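Local coordinates for multiple antibiotic resistance protein MarR (Escherichia coli, PDB 1JGS), which represses the marRAB operon, which is involved in activating antibiotic resistance and oxidative stress genes, by binding the marO operator/promoter site, at residues D112-Q115 with E116-N120. Residues are numbered along the deposited sequence; the frame is centred on the assembly and turned at random.
Sequences DLHQ and ELTKN
With chi1 at -171°, His114 carries CG on the side of its carbonyl carbon, and the imidazole comes to lie beside Thr118, one turn on. Thr118 has OG1 beside its backbone N (chi1 -79°), and this turns the hydroxyl to the ring. The two side chains run side by side and point the same way. At 4.0 Å, His114 ND1 and Thr118 OG1 are neighbours rather than a bonded pair. OG1 meets the ring obliquely. Thr118 OG1 also lies 3.3 Å from His114 O, at an angle too poor for a hydrogen bond.

One turn of backbone bonds joins the residues at the end of helix 96-118. Glu116 N donates to Asp112 O at 2.9 Å. Leu117 N reaches Leu113 O at 2.6 Å and nearly straight. Thr118 N bonds to His114 O at 3.0 Å, but the N-H...O angle falls to 144°.

Leu113 and Leu117 pack together along the buried side, CB of Leu113 being 4.3 Å from CD1 of Leu117. Leu113 packs on Leu22 and Tyr26 of helix 8-27. Leu117 and Thr118 pack on Leu8 of the second subunit, so this helix end takes part in the dimer interface.

The contact belongs to the helical dimerisation region of the MarR fold, away from strands 78-82 and 90-94. Backbone bonds carry the turn, and the buried leucine face joins it to helix 8-27 and the second subunit. The His114-Thr118 pair is loosely apposed, so the polar hold between the two segments lies in the main chain.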
ATOM      1  N   ASP A 112      -8.390 -14.384  10.255  1.00 69.89           N
ATOM      2  CA  ASP A 112      -7.081 -15.033  10.192  1.00 69.89           C
ATOM      3  C   ASP A 112      -5.957 -14.053  10.487  1.00 69.89           C
ATOM      4  O   ASP A 112      -4.949 -14.418  11.093  1.00 69.89           O
ATOM      5  CB  ASP A 112      -6.845 -15.650   8.813  1.00 86.01           C
ATOM      6  CG  ASP A 112      -7.732 -16.844   8.545  1.00 86.01           C
ATOM      7  OD1 ASP A 112      -7.559 -17.473   7.480  1.00 86.01           O
ATOM      8  OD2 ASP A 112      -8.599 -17.155   9.389  1.00 86.01           O
ATOM      9  N   LEU A 113      -6.128 -12.813  10.040  1.00 80.62           N
ATOM     10  CA  LEU A 113      -5.123 -11.783  10.264  1.00 80.62           C
ATOM     11  C   LEU A 113      -5.019 -11.473  11.743  1.00 80.62           C
ATOM     12  O   LEU A 113      -3.940 -11.539  12.328  1.00 80.62           O
ATOM     13  CB  LEU A 113      -5.484 -10.503   9.504  1.00 80.69           C
ATOM     14  CG  LEU A 113      -5.157 -10.442   8.014  1.00 80.69           C
ATOM     15  CD1 LEU A 113      -5.719  -9.153   7.417  1.00 80.69           C
ATOM     16  CD2 LEU A 113      -3.649 -10.501   7.825  1.00 80.69           C
ATOM     17  N   HIS A 114      -6.152 -11.133  12.343  1.00 76.91           N
ATOM     18  CA  HIS A 114      -6.196 -10.807  13.757  1.00 76.91           C
ATOM     19  C   HIS A 114      -5.347 -11.809  14.519  1.00 76.91           C
ATOM     20  O   HIS A 114      -4.483 -11.428  15.309  1.00 76.91           O
ATOM     21  CB  HIS A 114      -7.637 -10.860  14.268  1.00119.42           C
ATOM     22  CG  HIS A 114      -7.805 -10.326  15.657  1.00119.42           C
ATOM     23  ND1 HIS A 114      -7.068 -10.784  16.727  1.00119.42           N
ATOM     24  CD2 HIS A 114      -8.635  -9.377  16.151  1.00119.42           C
ATOM     25  CE1 HIS A 114      -7.435 -10.141  17.820  1.00119.42           C
ATOM     26  NE2 HIS A 114      -8.385  -9.282  17.498  1.00119.42           N
ATOM     27  N   GLN A 115      -5.592 -13.091  14.269  1.00 79.07           N
ATOM     28  CA  GLN A 115      -4.852 -14.157  14.932  1.00 79.07           C
ATOM     29  C   GLN A 115      -3.371 -14.083  14.588  1.00 79.07           C
ATOM     30  O   GLN A 115      -2.535 -13.870  15.465  1.00 79.07           O
ATOM     31  CB  GLN A 115      -5.398 -15.523  14.515  1.00 96.87           C
ATOM     32  CG  GLN A 115      -6.896 -15.670  14.701  1.00 96.87           C
ATOM     33  CD  GLN A 115      -7.346 -15.351  16.114  1.00 96.87           C
ATOM     34  OE1 GLN A 115      -6.858 -15.941  17.080  1.00 96.87           O
ATOM     35  NE2 GLN A 115      -8.283 -14.416  16.244  1.00 96.87           N
ATOM     36  N   GLU A 116      -3.050 -14.252  13.309  1.00 53.54           N
ATOM     37  CA  GLU A 116      -1.660 -14.220  12.867  1.00 53.54           C
ATOM     38  C   GLU A 116      -0.868 -13.006  13.324  1.00 53.54           C
ATOM     39  O   GLU A 116       0.267 -13.146  13.786  1.00 53.54           O
ATOM     40  CB  GLU A 116      -1.581 -14.332  11.344  1.00 88.00           C
ATOM     41  CG  GLU A 116      -1.702 -15.754  10.821  1.00 88.00           C
ATOM     42  CD  GLU A 116      -0.766 -16.709  11.533  1.00 88.00           C
ATOM     43  OE1 GLU A 116      -1.145 -17.217  12.610  1.00 88.00           O
ATOM     44  OE2 GLU A 116       0.352 -16.937  11.023  1.00 88.00           O
ATOM     45  N   LEU A 117      -1.457 -11.820  13.193  1.00 72.38           N
ATOM     46  CA  LEU A 117      -0.792 -10.581  13.594  1.00 72.38           C
ATOM     47  C   LEU A 117      -0.596 -10.517  15.100  1.00 72.38           C
ATOM     48  O   LEU A 117       0.432 -10.044  15.594  1.00 72.38           O
ATOM     49  CB  LEU A 117      -1.619  -9.363  13.164  1.00 59.40           C
ATOM     50  CG  LEU A 117      -1.807  -9.086  11.674  1.00 59.40           C
ATOM     51  CD1 LEU A 117      -2.698  -7.865  11.487  1.00 59.40           C
ATOM     52  CD2 LEU A 117      -0.443  -8.870  11.036  1.00 59.40           C
ATOM     53  N   THR A 118      -1.602 -10.996  15.819  1.00 64.43           N
ATOM     54  CA  THR A 118      -1.609 -10.990  17.274  1.00 64.43           C
ATOM     55  C   THR A 118      -1.016 -12.264  17.868  1.00 64.43           C
ATOM     56  O   THR A 118      -0.864 -12.366  19.078  1.00 64.43           O
ATOM     57  CB  THR A 118      -3.071 -10.801  17.778  1.00 67.40           C
ATOM     58  OG1 THR A 118      -3.427  -9.417  17.690  1.00 67.40           O
ATOM     59  CG2 THR A 118      -3.244 -11.286  19.200  1.00 67.40           C
ATOM     60  N   LYS A 119      -0.658 -13.219  17.012  1.00 52.23           N
ATOM     61  CA  LYS A 119      -0.122 -14.506  17.460  1.00 52.23           C
ATOM     62  C   LYS A 119       0.942 -14.445  18.554  1.00 52.23           C
ATOM     63  O   LYS A 119       0.972 -15.305  19.436  1.00 52.23           O
ATOM     64  CB  LYS A 119       0.443 -15.301  16.276  1.00 85.46           C
ATOM     65  CG  LYS A 119       1.779 -14.788  15.739  1.00 85.46           C
ATOM     66  CD  LYS A 119       2.357 -15.757  14.707  1.00 85.46           C
ATOM     67  CE  LYS A 119       3.668 -15.259  14.110  1.00 85.46           C
ATOM     68  NZ  LYS A 119       4.203 -16.223  13.106  1.00 85.46           N
ATOM     69  N   ASN A 120       1.816 -13.442  18.507  1.00 50.93           N
ATOM     70  CA  ASN A 120       2.867 -13.346  19.507  1.00 50.93           C
ATOM     71  C   ASN A 120       2.946 -12.097  20.370  1.00 50.93           C
ATOM     72  O   ASN A 120       3.683 -12.081  21.350  1.00 50.93           O
ATOM     73  CB  ASN A 120       4.234 -13.615  18.856  1.00 72.05           C
ATOM     74  CG  ASN A 120       4.405 -12.915  17.520  1.00 72.05           C
ATOM     75  OD1 ASN A 120       5.389 -13.144  16.811  1.00 72.05           O
ATOM     76  ND2 ASN A 120       3.449 -12.057  17.168  1.00 72.05           N
TER